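Local coordinates for cyclic di-GMP-binding protein XC_3703 (Xanthomonas campestris pv. campestris, PDB 5B7W), which binds the second messenger cyclic di-GMP to regulate virulence and biofilm formation and, without it, promotes binding of a LysR-type regulator to its target genes, at residues 2-7 against 136-141; 24-29 against 58-63; 36-41 against 48-53; 105-110 against 149-154. One frame throughout, in Å; residues are numbered along the deposited sequence.

Contact 1: 2-7 against 136-141; sequences PSFDVI and DDLQDA
L138 is the bump here: its two methyls ride down from helix 135-146 into the hollow between P2 and the ring of F4 on strand 3-7. The forked end straddles the start of the strand. CD1 takes the P2 side and lies 3.8 Å from P2 CB, while CD2 takes the other side and sits in the plane of the F4 ring, 3.7 Å from F4 CE1, so that this methyl meets an edge of the ring and not a face. The stem fills in behind, with L138 CB backing up F4 CE1 at 3.7 Å from off the ring plane. The F4 and L138 side chains pass one another head to tail. With chi1 at 68°, the F4 ring swings between its own N and carbonyl carbon, which brings CZ to within 4.4 Å of A141 CB, just under a turn further along the helix. The strand and helix axes run nearly parallel, 14° apart and 9.4 Å at closest approach, as a helix lies on the sheet of an RRM-like domain. F4 also meets the F159 ring and I142, which carry the same apolar layer onward. No hydrogen bond or charge pair links the two segments. Fit of shapes and burial of carbon therefore hold strand to helix, close to R135 and D136, residues that by similarity probably bind cyclic di-GMP.

Contact 2: 24-29 against 58-63; sequences RELDTR and KQMTDI
E25 CA and I63 CA are 7.8 Å apart, and L26 CA and M60 CA 8.1 Å, where a type I turn runs from L26 to R29 beside helix 54-70. Helices 12-26 and 54-70 are the two that cover one side of the sheet in an RRM-like domain, and their side chains meet between them. I63 pushes between three residues of the other segment. Its CD1 lies 3.7 Å from L26 CD2, and the same methyl comes to the edge of the R29 guanidinium. Its CG2, set anti to the backbone N, reaches the other way and packs 3.4 Å from E25 OE1. That carboxylate finds its charge partner in R67, through its other oxygen, further along helix 54-70. L26 forks: CD1 is 3.6 Å from M60 SD, the two side chains set nearly perpendicular, and F39 packs on both residues from the sheet side. At the more exposed side R29 bends at chi2 and chi3 and carries its guanidinium over to Q59, the two planes 75° apart. R29 NH2 and Q59 NE2 are both donors, 3.4 Å apart, and make no bond with each other; D31 takes a salt bridge from R29 and a weak hydrogen bond from Q59. Within the turn, T28 OG1 donates to E25 O at 2.9 Å, joining T28 N on the same face of that carbonyl.

Contact 3: 36-41 against 48-53; sequences EAKFEL and NQSAPS
F39 and Q49 face each other as a non-hydrogen-bonded pair on the inner, buried side of this beta hairpin, their side chains running together off the same face. Q49 OE1 comes to the edge of the F39 ring, near its plane, 3.4 Å from CE2, with amide and ring planes 49° apart. The ring is enclosed further by L26 and M60 from the two helices, and Q49 NE2 is hydrogen-bonded to T61 OG1. Next to them A37 CB approaches A51 CB at 4.2 Å, an apolar pair where one strand is about to begin and the other ends. K38, E40, N48 and S50 occupy the other side of the sheet, which is looser and more open to solvent. There E40 and N48 rise as neighbours, and N48 ND2 reaches E40 OE1 in a weak bond of 3.3 Å, also giving a weak bond to E42. S50 OG rests against the aliphatic K38 CG at 3.2 Å before the lysine chain leads away. The backbone bonds tighten toward N48: N48 N to E40 O is 2.8 Å and nearly straight at 169°, whereas S50 N to K38 O is weak at 3.3 Å. Q49 OE1, buried here, has no hydrogen-bond partner in the model. The chemistry therefore divides by face: backbone bonds zip the strands together, carbon fills most of the helix side, and the polar pairing of the outer face adds only weak ties.

Contact 4: 105-110 against 149-154; sequences AKQLVA and DFELPL
L108 reaches from helix 102-114 across to the ring of F150, in the loop that runs from helix 135-146 to strand 155-160. Its CB points toward the loop but stays beyond touching distance, and contact begins at CG, which lies 3.7 Å from F150 CZ. With chi1 at -79°, CG stands anti to the carbonyl carbon and sends one branch, CD2, over the ring. This methyl sits above one face, 3.9 Å from the ring centroid and 17° off the normal, shifted toward the rim on the CE1 and CZ side: a CH-pi contact. CD1 stays near F150 CZ, at 4.1 Å, and also meets L154 CD2 at 4.2 Å; L108 packs on I100 and L128 as well. In the RRM-like domain formed by strand 3-7 and the C-terminal part of the chain, this helix is one of the two lying on the sheet, and the loop closes over its flank. Further out, Q107, extended beyond CG, slants across toward the ring and brings OE1 to 4.1 Å from F150 CE1, its amide plane almost perpendicular to the ring. Q104 of the same helix also touches F150. The carbonyl of E151 accepts a hydrogen bond from K97.

How the contacts relate
The four contacts divide between the two RRM-like domains, with contacts 1 and 4 in one and contacts 2 and 3 in the other, on opposite sides of the chain's centre. Contacts 2 and 3 are centred about 10 Å apart and touch: helices 12-26 and 54-70 cover the face of hairpin 38-51 that bears F39 and Q49. Contacts 1 and 4, about 14 Å apart between centres, meet through V6, L108 and L154. Contacts of different domains have centres 31 to 41 Å apart and do not touch. Along the chain, residues 2-7 come first, both contacts of the second domain follow, and only then do 105-110, 136-141 and 149-154 complete the first, so one domain is inserted into the other.

Contact 1: 2-7 against 136-141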
# COMPACT_ATOMS: atom_id res chain seq x y z
N PRO A 2 -8.72 13.99 -23.18
CA PRO A 2 -8.81 12.73 -22.44
C PRO A 2 -8.15 12.83 -21.07
O PRO A 2 -7.25 13.65 -20.85
CB PRO A 2 -8.06 11.73 -23.34
CG PRO A 2 -8.00 12.39 -24.68
CD PRO A 2 -7.96 13.86 -24.43
N SER A 3 -8.61 11.99 -20.15
CA SER A 3 -8.10 12.03 -18.78
C SER A 3 -8.16 10.65 -18.16
O SER A 3 -8.87 9.76 -18.63
CB SER A 3 -8.89 13.03 -17.93
OG SER A 3 -10.22 12.58 -17.71
N PHE A 4 -7.40 10.49 -17.08
CA PHE A 4 -7.43 9.28 -16.27
C PHE A 4 -7.14 9.68 -14.83
O PHE A 4 -6.78 10.82 -14.54
CB PHE A 4 -6.42 8.24 -16.76
CG PHE A 4 -4.98 8.64 -16.57
CD1 PHE A 4 -4.34 9.43 -17.51
CD2 PHE A 4 -4.28 8.24 -15.45
CE1 PHE A 4 -3.02 9.81 -17.33
CE2 PHE A 4 -2.96 8.61 -15.26
CZ PHE A 4 -2.33 9.40 -16.20
N ASP A 5 -7.31 8.72 -13.92
CA ASP A 5 -7.08 8.95 -12.50
C ASP A 5 -5.87 8.16 -12.04
O ASP A 5 -5.74 6.97 -12.33
CB ASP A 5 -8.31 8.55 -11.68
CG ASP A 5 -9.32 9.67 -11.57
OD1 ASP A 5 -8.97 10.82 -11.89
OD2 ASP A 5 -10.47 9.39 -11.16
N VAL A 6 -4.98 8.83 -11.31
CA VAL A 6 -3.91 8.16 -10.58
C VAL A 6 -4.44 7.85 -9.19
O VAL A 6 -4.79 8.76 -8.43
CB VAL A 6 -2.64 9.03 -10.51
CG1 VAL A 6 -1.51 8.27 -9.84
CG2 VAL A 6 -2.23 9.49 -11.90
N ILE A 7 -4.51 6.56 -8.86
CA ILE A 7 -5.07 6.13 -7.59
C ILE A 7 -4.04 5.30 -6.84
O ILE A 7 -3.05 4.83 -7.41
CB ILE A 7 -6.38 5.33 -7.77
CG1 ILE A 7 -6.11 4.02 -8.50
CG2 ILE A 7 -7.42 6.16 -8.50
CD1 ILE A 7 -7.35 3.17 -8.70
N ASP A 136 -1.42 9.65 -26.05
CA ASP A 136 -0.02 9.26 -25.90
C ASP A 136 0.72 10.12 -24.89
O ASP A 136 1.76 9.70 -24.36
CB ASP A 136 0.69 9.32 -27.25
CG ASP A 136 0.23 8.25 -28.20
OD1 ASP A 136 0.77 8.18 -29.33
OD2 ASP A 136 -0.68 7.47 -27.83
N ASP A 137 0.24 11.34 -24.64
CA ASP A 137 0.76 12.13 -23.52
C ASP A 137 0.36 11.51 -22.19
O ASP A 137 1.10 11.63 -21.21
CB ASP A 137 0.24 13.57 -23.57
CG ASP A 137 0.60 14.28 -24.85
OD1 ASP A 137 1.54 13.84 -25.55
OD2 ASP A 137 -0.05 15.31 -25.15
N LEU A 138 -0.80 10.85 -22.13
CA LEU A 138 -1.23 10.22 -20.90
C LEU A 138 -0.37 9.01 -20.58
O LEU A 138 0.09 8.85 -19.44
CB LEU A 138 -2.71 9.83 -21.00
CG LEU A 138 -3.70 10.96 -21.27
CD1 LEU A 138 -5.11 10.42 -21.41
CD2 LEU A 138 -3.64 12.02 -20.17
N GLN A 139 -0.12 8.16 -21.58
CA GLN A 139 0.79 7.03 -21.38
C GLN A 139 2.19 7.51 -21.03
O GLN A 139 2.86 6.92 -20.18
CB GLN A 139 0.82 6.15 -22.63
CG GLN A 139 1.87 5.05 -22.59
CD GLN A 139 1.46 3.87 -21.73
OE1 GLN A 139 1.49 3.94 -20.50
NE2 GLN A 139 1.08 2.77 -22.37
N ASP A 140 2.64 8.59 -21.68
CA ASP A 140 3.92 9.19 -21.31
C ASP A 140 3.92 9.58 -19.83
O ASP A 140 4.94 9.42 -19.15
CB ASP A 140 4.21 10.41 -22.18
CG ASP A 140 4.85 10.03 -23.51
OD1 ASP A 140 4.68 8.88 -23.95
OD2 ASP A 140 5.52 10.90 -24.10
N ALA A 141 2.80 10.08 -19.33
CA ALA A 141 2.68 10.32 -17.89
C ALA A 141 2.58 9.01 -17.13
O ALA A 141 3.22 8.85 -16.08
CB ALA A 141 1.47 11.21 -17.61

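Contact 2: 24-29 against 58-63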
# COMPACT_ATOMS: atom_id res chain seq x y z
N ARG A 24 -3.77 -18.15 9.37
CA ARG A 24 -3.76 -19.59 9.09
C ARG A 24 -2.33 -20.10 8.96
O ARG A 24 -2.02 -21.22 9.39
CB ARG A 24 -4.55 -19.89 7.82
CG ARG A 24 -6.05 -20.06 8.04
CD ARG A 24 -6.41 -21.53 8.16
NE ARG A 24 -6.22 -22.24 6.89
CZ ARG A 24 -7.16 -22.37 5.96
NH1 ARG A 24 -8.36 -21.85 6.15
NH2 ARG A 24 -6.89 -23.03 4.84
N GLU A 25 -1.44 -19.29 8.38
CA GLU A 25 -0.06 -19.73 8.18
C GLU A 25 0.68 -19.84 9.51
O GLU A 25 1.53 -20.72 9.68
CB GLU A 25 0.65 -18.78 7.23
CG GLU A 25 1.88 -19.37 6.56
CD GLU A 25 2.22 -18.67 5.26
OE1 GLU A 25 3.13 -17.81 5.26
OE2 GLU A 25 1.58 -18.98 4.23
N LEU A 26 0.37 -18.95 10.46
CA LEU A 26 0.99 -19.04 11.78
C LEU A 26 0.60 -20.32 12.50
O LEU A 26 1.42 -20.89 13.24
CB LEU A 26 0.61 -17.83 12.62
CG LEU A 26 1.43 -16.55 12.46
CD1 LEU A 26 0.96 -15.51 13.45
CD2 LEU A 26 2.91 -16.86 12.65
N ASP A 27 -0.63 -20.78 12.30
CA ASP A 27 -1.10 -22.00 12.95
C ASP A 27 -0.41 -23.25 12.45
O ASP A 27 -0.53 -24.30 13.09
CB ASP A 27 -2.62 -22.13 12.77
CG ASP A 27 -3.37 -20.89 13.21
OD1 ASP A 27 -2.89 -20.19 14.13
OD2 ASP A 27 -4.45 -20.61 12.64
N THR A 28 0.30 -23.18 11.32
CA THR A 28 1.00 -24.32 10.77
C THR A 28 2.51 -24.25 10.97
O THR A 28 3.22 -25.18 10.59
CB THR A 28 0.70 -24.45 9.27
OG1 THR A 28 1.28 -23.35 8.56
CG2 THR A 28 -0.80 -24.47 9.02
N ARG A 29 3.02 -23.16 11.56
CA ARG A 29 4.45 -22.99 11.75
C ARG A 29 4.86 -23.56 13.11
O ARG A 29 4.20 -23.31 14.12
CB ARG A 29 4.83 -21.52 11.64
CG ARG A 29 5.10 -21.08 10.21
CD ARG A 29 6.58 -20.88 9.97
NE ARG A 29 7.01 -19.53 10.29
CZ ARG A 29 8.24 -19.20 10.66
NH1 ARG A 29 9.18 -20.13 10.77
NH2 ARG A 29 8.54 -17.93 10.93
N LYS A 58 9.02 -9.74 13.77
CA LYS A 58 9.80 -9.61 12.54
C LYS A 58 9.54 -10.79 11.61
O LYS A 58 9.45 -10.62 10.39
CB LYS A 58 11.29 -9.50 12.86
CG LYS A 58 12.14 -9.10 11.67
CD LYS A 58 13.51 -9.77 11.71
CE LYS A 58 14.43 -9.12 12.73
NZ LYS A 58 15.81 -9.68 12.65
N GLN A 59 9.44 -12.00 12.17
CA GLN A 59 9.05 -13.15 11.36
C GLN A 59 7.66 -12.96 10.77
O GLN A 59 7.44 -13.23 9.58
CB GLN A 59 9.09 -14.43 12.21
CG GLN A 59 10.47 -14.87 12.64
CD GLN A 59 10.42 -16.14 13.46
OE1 GLN A 59 9.75 -16.21 14.49
NE2 GLN A 59 11.13 -17.16 12.99
N MET A 60 6.71 -12.49 11.58
CA MET A 60 5.35 -12.28 11.09
C MET A 60 5.31 -11.23 9.99
O MET A 60 4.46 -11.32 9.09
CB MET A 60 4.43 -11.87 12.24
CG MET A 60 4.21 -12.95 13.29
SD MET A 60 2.79 -12.57 14.33
CE MET A 60 3.46 -11.20 15.26
N THR A 61 6.21 -10.25 10.04
CA THR A 61 6.29 -9.27 8.95
C THR A 61 6.61 -9.95 7.63
O THR A 61 6.02 -9.62 6.59
CB THR A 61 7.34 -8.21 9.28
OG1 THR A 61 6.91 -7.45 10.42
CG2 THR A 61 7.55 -7.27 8.10
N ASP A 62 7.54 -10.91 7.64
CA ASP A 62 7.86 -11.66 6.43
C ASP A 62 6.66 -12.47 5.95
O ASP A 62 6.42 -12.58 4.75
CB ASP A 62 9.06 -12.57 6.67
CG ASP A 62 10.29 -11.81 7.13
OD1 ASP A 62 10.41 -10.61 6.79
OD2 ASP A 62 11.13 -12.40 7.83
N ILE A 63 5.89 -13.03 6.89
CA ILE A 63 4.68 -13.76 6.52
C ILE A 63 3.65 -12.79 5.95
O ILE A 63 3.01 -13.07 4.93
CB ILE A 63 4.12 -14.52 7.74
CG1 ILE A 63 5.12 -15.57 8.22
CG2 ILE A 63 2.79 -15.17 7.39
CD1 ILE A 63 4.71 -16.25 9.50

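Contact 3: 36-41 against 48-53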
# COMPACT_ATOMS: atom_id res chain seq x y z
N GLU A 36 1.20 -17.36 21.56
CA GLU A 36 0.14 -16.37 21.41
C GLU A 36 0.61 -15.29 20.44
O GLU A 36 1.32 -14.36 20.82
CB GLU A 36 -0.25 -15.79 22.76
CG GLU A 36 -0.56 -16.85 23.81
CD GLU A 36 -1.55 -16.38 24.85
OE1 GLU A 36 -2.03 -15.23 24.74
OE2 GLU A 36 -1.86 -17.15 25.78
N ALA A 37 0.22 -15.43 19.18
CA ALA A 37 0.56 -14.46 18.14
C ALA A 37 -0.59 -14.39 17.15
O ALA A 37 -1.28 -15.38 16.92
CB ALA A 37 1.87 -14.84 17.43
N LYS A 38 -0.78 -13.21 16.57
CA LYS A 38 -1.94 -13.00 15.71
C LYS A 38 -1.76 -11.75 14.87
O LYS A 38 -1.04 -10.82 15.26
CB LYS A 38 -3.22 -12.89 16.55
CG LYS A 38 -3.11 -11.88 17.68
CD LYS A 38 -4.35 -11.89 18.57
CE LYS A 38 -5.34 -10.81 18.15
NZ LYS A 38 -6.42 -10.63 19.16
N PHE A 39 -2.41 -11.74 13.71
CA PHE A 39 -2.63 -10.54 12.91
C PHE A 39 -4.08 -10.12 13.07
O PHE A 39 -4.98 -10.96 12.97
CB PHE A 39 -2.33 -10.78 11.43
CG PHE A 39 -0.96 -11.32 11.15
CD1 PHE A 39 -0.73 -12.69 11.16
CD2 PHE A 39 0.08 -10.48 10.82
CE1 PHE A 39 0.52 -13.20 10.88
CE2 PHE A 39 1.34 -10.98 10.53
CZ PHE A 39 1.56 -12.34 10.56
N GLU A 40 -4.31 -8.83 13.29
CA GLU A 40 -5.66 -8.29 13.39
C GLU A 40 -5.81 -7.14 12.41
O GLU A 40 -5.10 -6.13 12.53
CB GLU A 40 -5.99 -7.83 14.81
CG GLU A 40 -7.42 -7.33 14.96
CD GLU A 40 -7.54 -6.19 15.96
OE1 GLU A 40 -6.49 -5.70 16.43
OE2 GLU A 40 -8.68 -5.79 16.26
N LEU A 41 -6.72 -7.28 11.46
CA LEU A 41 -7.04 -6.20 10.53
C LEU A 41 -8.05 -5.27 11.19
O LEU A 41 -9.13 -5.71 11.61
CB LEU A 41 -7.58 -6.76 9.22
CG LEU A 41 -7.94 -5.70 8.17
CD1 LEU A 41 -6.72 -4.85 7.84
CD2 LEU A 41 -8.50 -6.36 6.92
N ASN A 48 -2.56 -5.03 13.01
CA ASN A 48 -1.86 -5.09 14.29
C ASN A 48 -1.18 -6.45 14.41
O ASN A 48 -1.84 -7.49 14.37
CB ASN A 48 -2.82 -4.86 15.45
CG ASN A 48 -3.20 -3.40 15.61
OD1 ASN A 48 -2.33 -2.53 15.68
ND2 ASN A 48 -4.50 -3.13 15.67
N GLN A 49 0.15 -6.43 14.55
CA GLN A 49 0.93 -7.63 14.80
C GLN A 49 1.28 -7.70 16.28
O GLN A 49 1.63 -6.69 16.89
CB GLN A 49 2.21 -7.64 13.96
CG GLN A 49 2.02 -7.21 12.51
CD GLN A 49 3.28 -7.40 11.68
OE1 GLN A 49 3.31 -8.23 10.77
NE2 GLN A 49 4.31 -6.63 11.99
N SER A 50 1.18 -8.90 16.85
CA SER A 50 1.47 -9.10 18.26
C SER A 50 2.10 -10.47 18.45
O SER A 50 1.60 -11.47 17.92
CB SER A 50 0.21 -8.97 19.12
OG SER A 50 -0.77 -9.92 18.73
N ALA A 51 3.20 -10.51 19.21
CA ALA A 51 3.91 -11.74 19.48
C ALA A 51 4.64 -11.59 20.80
O ALA A 51 4.74 -10.47 21.33
CB ALA A 51 4.90 -12.08 18.35
N PRO A 52 5.14 -12.67 21.38
CA PRO A 52 5.90 -12.55 22.63
C PRO A 52 7.17 -11.72 22.51
O PRO A 52 7.54 -11.04 23.48
CB PRO A 52 6.22 -14.00 23.00
CG PRO A 52 5.11 -14.78 22.40
CD PRO A 52 4.77 -14.08 21.11
N SER A 53 7.85 -11.74 21.37
CA SER A 53 9.15 -11.11 21.24
C SER A 53 9.23 -10.25 19.99
O SER A 53 8.43 -10.39 19.06
CB SER A 53 10.29 -12.14 21.23
OG SER A 53 10.22 -12.96 20.08

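Contact 4: 105-110 against 149-154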
# COMPACT_ATOMS: atom_id res chain seq x y z
N ALA A 105 0.37 14.08 -3.49
CA ALA A 105 -0.22 14.53 -4.75
C ALA A 105 0.60 15.67 -5.36
O ALA A 105 0.95 15.63 -6.54
CB ALA A 105 -1.67 14.97 -4.52
N LYS A 106 0.90 16.70 -4.56
CA LYS A 106 1.75 17.78 -5.04
C LYS A 106 3.12 17.27 -5.47
O LYS A 106 3.71 17.80 -6.42
CB LYS A 106 1.92 18.84 -3.96
CG LYS A 106 0.64 19.53 -3.56
CD LYS A 106 0.80 20.13 -2.18
CE LYS A 106 -0.32 21.09 -1.89
NZ LYS A 106 0.05 22.05 -0.82
N GLN A 107 3.66 16.28 -4.75
CA GLN A 107 4.85 15.61 -5.27
C GLN A 107 4.56 14.99 -6.62
O GLN A 107 5.39 15.07 -7.53
CB GLN A 107 5.34 14.55 -4.28
CG GLN A 107 5.68 15.13 -2.91
CD GLN A 107 6.26 14.10 -1.96
OE1 GLN A 107 6.62 13.01 -2.38
NE2 GLN A 107 6.33 14.44 -0.67
N LEU A 108 3.37 14.40 -6.80
CA LEU A 108 3.09 13.78 -8.09
C LEU A 108 3.00 14.82 -9.20
O LEU A 108 3.41 14.55 -10.33
CB LEU A 108 1.83 12.91 -8.04
CG LEU A 108 2.07 11.55 -7.40
CD1 LEU A 108 0.81 10.68 -7.48
CD2 LEU A 108 3.25 10.88 -8.07
N VAL A 109 2.51 16.02 -8.88
CA VAL A 109 2.43 17.06 -9.90
C VAL A 109 3.83 17.58 -10.23
O VAL A 109 4.12 17.95 -11.37
CB VAL A 109 1.47 18.18 -9.44
CG1 VAL A 109 1.34 19.29 -10.49
CG2 VAL A 109 0.10 17.59 -9.12
N ALA A 110 4.74 17.56 -9.24
CA ALA A 110 6.01 18.26 -9.41
C ALA A 110 6.98 17.50 -10.31
O ALA A 110 7.69 18.11 -11.10
CB ALA A 110 6.66 18.54 -8.05
N ASP A 149 10.25 7.01 -8.33
CA ASP A 149 10.72 6.65 -6.99
C ASP A 149 9.73 7.22 -5.99
O ASP A 149 9.93 8.29 -5.42
CB ASP A 149 12.14 7.17 -6.75
CG ASP A 149 12.83 6.48 -5.59
OD1 ASP A 149 13.46 5.43 -5.82
OD2 ASP A 149 12.74 6.99 -4.46
N PHE A 150 8.64 6.49 -5.78
CA PHE A 150 7.50 6.97 -5.01
C PHE A 150 7.22 6.04 -3.83
O PHE A 150 7.36 4.82 -3.94
CB PHE A 150 6.26 7.10 -5.89
CG PHE A 150 5.24 8.06 -5.36
CD1 PHE A 150 5.58 9.39 -5.14
CD2 PHE A 150 3.95 7.65 -5.10
CE1 PHE A 150 4.65 10.28 -4.66
CE2 PHE A 150 3.01 8.54 -4.61
CZ PHE A 150 3.36 9.86 -4.40
N GLU A 151 6.80 6.64 -2.72
CA GLU A 151 6.49 5.92 -1.49
C GLU A 151 5.12 5.25 -1.51
O GLU A 151 4.66 4.78 -0.47
CB GLU A 151 6.58 6.87 -0.29
CG GLU A 151 5.64 8.07 -0.39
CD GLU A 151 5.80 9.03 0.77
OE1 GLU A 151 6.33 10.14 0.55
OE2 GLU A 151 5.40 8.68 1.90
N LEU A 152 4.46 5.21 -2.67
CA LEU A 152 3.14 4.63 -2.78
C LEU A 152 2.98 3.81 -4.06
O LEU A 152 3.45 4.22 -5.13
CB LEU A 152 2.03 5.70 -2.77
CG LEU A 152 1.33 6.04 -1.45
CD1 LEU A 152 2.10 7.09 -0.67
CD2 LEU A 152 -0.10 6.50 -1.69
N PRO A 153 2.29 2.68 -3.97
CA PRO A 153 1.88 1.98 -5.20
C PRO A 153 0.84 2.80 -5.95
O PRO A 153 -0.07 3.38 -5.36
CB PRO A 153 1.28 0.67 -4.68
CG PRO A 153 1.80 0.53 -3.27
CD PRO A 153 1.93 1.93 -2.76
N LEU A 154 0.99 2.85 -7.27
CA LEU A 154 0.12 3.63 -8.13
C LEU A 154 -0.62 2.71 -9.09
O LEU A 154 -0.01 1.83 -9.70
CB LEU A 154 0.90 4.68 -8.92
CG LEU A 154 1.64 5.76 -8.11
CD1 LEU A 154 2.30 6.76 -9.05
CD2 LEU A 154 0.70 6.45 -7.15